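Local structure of Obg-like ATPase 1 (Schizosaccharomyces pombe, 1NI3) at residues Val12-Pro17 with Leu222-Val227. The protein hydrolyses ATP, and GTP less efficiently, with magnesium as cofactor, and negatively regulates the G2/M transition of the cell cycle. Sequence-based numbering, arbitrary orientation.
Sequences VQWGRP and LTAKPV
W14 and A224 join an N-terminal segment without regular secondary structure, 12-17, to a short 3-10 turn, 222-224, closed by a hydrogen bond from K225 N to L222 O (3.3 Å), after which K225 and P226 lead into strand 227-232. W14 CG is anti to the backbone N (chi1 174°), which carries the indole toward 222-227; the ring turn (chi2 -75°) brings NE1 to the front. From that edge NE1 donates a hydrogen bond to the carbonyl O of A224, 2.9 Å away, with an N-H...O angle of 157°. The donor stands above the plane of the carbonyl, while the oxygen lies slightly off the ring plane. Beside this bond the benzo carbon CZ2 of W14 rests against the methyl CB of A224 at 3.9 Å, and V213 of helix 210-217 also touches the indole. A second, looser approach brings NH2 of R16 to 4.2 Å from NZ of K225. Both cations have acceptors just after helix 107-113: R16 NE forms a salt bridge with D117, R16 NH2 bonds to the carbonyl O of R114, and K225 NZ to that of V116. The D117 carboxylate and these carbonyl oxygens probably ease the like-charge repulsion. One directed N-H...O bond with a small apolar patch thus ties segment 12-17 to the loop entering strand 227-232 of the mixed sheet, away from the nucleotide site.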
loop_
_atom_site.group_PDB
_atom_site.type_symbol
_atom_site.label_atom_id
_atom_site.label_comp_id
_atom_site.label_asym_id
_atom_site.label_seq_id
_atom_site.Cartn_x
_atom_site.Cartn_y
_atom_site.Cartn_z
ATOM N N VAL A 12 17.369 3.536 -0.540
ATOM C CA VAL A 12 16.639 4.786 -0.246
ATOM C C VAL A 12 15.226 4.486 0.287
ATOM O O VAL A 12 14.573 3.527 -0.144
ATOM C CB VAL A 12 16.482 5.711 -1.501
ATOM C CG1 VAL A 12 15.542 6.874 -1.191
ATOM C CG2 VAL A 12 17.842 6.253 -1.925
ATOM N N GLN A 13 14.764 5.306 1.231
ATOM C CA GLN A 13 13.437 5.143 1.827
ATOM C C GLN A 13 12.597 6.387 1.650
ATOM O O GLN A 13 13.058 7.503 1.875
ATOM C CB GLN A 13 13.545 4.772 3.306
ATOM C CG GLN A 13 13.722 3.285 3.485
ATOM C CD GLN A 13 12.675 2.517 2.710
ATOM O OE1 GLN A 13 11.491 2.555 3.044
ATOM N NE2 GLN A 13 13.100 1.844 1.646
ATOM N N TRP A 14 11.345 6.171 1.278
ATOM C CA TRP A 14 10.425 7.249 0.988
ATOM C C TRP A 14 9.082 7.061 1.692
ATOM O O TRP A 14 8.566 5.953 1.758
ATOM C CB TRP A 14 10.256 7.283 -0.530
ATOM C CG TRP A 14 9.268 8.220 -1.047
ATOM C CD1 TRP A 14 7.923 8.081 -1.018
ATOM C CD2 TRP A 14 9.539 9.471 -1.685
ATOM N NE1 TRP A 14 7.328 9.177 -1.587
ATOM C CE2 TRP A 14 8.302 10.061 -1.990
ATOM C CE3 TRP A 14 10.715 10.169 -2.001
ATOM C CZ2 TRP A 14 8.187 11.300 -2.621
ATOM C CZ3 TRP A 14 10.609 11.400 -2.630
ATOM C CH2 TRP A 14 9.349 11.963 -2.918
ATOM N N GLY A 15 8.515 8.139 2.221
ATOM C CA GLY A 15 7.240 8.012 2.897
ATOM C C GLY A 15 7.304 8.134 4.406
ATOM O O GLY A 15 8.333 8.483 4.986
ATOM N N ARG A 16 6.182 7.843 5.046
ATOM C CA ARG A 16 6.070 7.938 6.490
ATOM C C ARG A 16 6.842 6.822 7.220
ATOM O O ARG A 16 6.906 5.684 6.756
ATOM C CB ARG A 16 4.574 7.924 6.841
ATOM C CG ARG A 16 4.208 7.929 8.299
ATOM C CD ARG A 16 3.071 8.926 8.577
ATOM N NE ARG A 16 1.918 8.791 7.685
ATOM C CZ ARG A 16 0.941 9.699 7.605
ATOM N NH1 ARG A 16 0.985 10.794 8.357
ATOM N NH2 ARG A 16 -0.086 9.527 6.781
ATOM N N PRO A 17 7.487 7.156 8.350
ATOM C CA PRO A 17 8.266 6.224 9.177
ATOM C C PRO A 17 7.400 5.179 9.859
ATOM O O PRO A 17 6.250 5.460 10.218
ATOM C CB PRO A 17 8.917 7.137 10.214
ATOM C CG PRO A 17 9.078 8.414 9.476
ATOM C CD PRO A 17 7.752 8.543 8.763
ATOM N N LEU A 222 0.283 14.878 -0.782
ATOM C CA LEU A 222 -0.645 13.903 -1.314
ATOM C C LEU A 222 0.037 13.154 -2.450
ATOM O O LEU A 222 0.002 11.922 -2.545
ATOM C CB LEU A 222 -1.885 14.611 -1.859
ATOM C CG LEU A 222 -3.007 14.857 -0.855
ATOM C CD1 LEU A 222 -3.873 16.010 -1.309
ATOM C CD2 LEU A 222 -3.826 13.584 -0.698
ATOM N N THR A 223 0.686 13.943 -3.293
ATOM C CA THR A 223 1.388 13.480 -4.482
ATOM C C THR A 223 2.706 12.723 -4.199
ATOM O O THR A 223 3.470 12.415 -5.125
ATOM C CB THR A 223 1.626 14.706 -5.408
ATOM O OG1 THR A 223 1.602 14.303 -6.776
ATOM C CG2 THR A 223 2.942 15.392 -5.090
ATOM N N ALA A 224 2.951 12.414 -2.924
ATOM C CA ALA A 224 4.126 11.670 -2.504
ATOM C C ALA A 224 3.783 10.192 -2.375
ATOM O O ALA A 224 4.609 9.339 -2.632
ATOM C CB ALA A 224 4.630 12.207 -1.169
ATOM N N LYS A 225 2.550 9.904 -1.986
ATOM C CA LYS A 225 2.101 8.526 -1.791
ATOM C C LYS A 225 2.055 7.700 -3.071
ATOM O O LYS A 225 1.586 8.171 -4.112
ATOM C CB LYS A 225 0.709 8.507 -1.163
ATOM C CG LYS A 225 0.527 9.525 -0.052
ATOM C CD LYS A 225 -0.890 9.494 0.498
ATOM C CE LYS A 225 -1.100 10.613 1.496
ATOM N NZ LYS A 225 -0.181 10.502 2.657
ATOM N N PRO A 226 2.549 6.451 -3.024
ATOM C CA PRO A 226 2.466 5.708 -4.282
ATOM C C PRO A 226 1.006 5.409 -4.611
ATOM O O PRO A 226 0.142 5.398 -3.726
ATOM C CB PRO A 226 3.288 4.454 -4.007
ATOM C CG PRO A 226 3.175 4.283 -2.522
ATOM C CD PRO A 226 3.299 5.691 -2.013
ATOM N N VAL A 227 0.729 5.177 -5.887
ATOM C CA VAL A 227 -0.634 4.911 -6.318
ATOM C C VAL A 227 -0.724 3.621 -7.120
ATOM O O VAL A 227 0.146 3.309 -7.929
ATOM C CB VAL A 227 -1.173 6.069 -7.176
ATOM C CG1 VAL A 227 -2.627 5.816 -7.545
ATOM C CG2 VAL A 227 -1.026 7.382 -6.424
#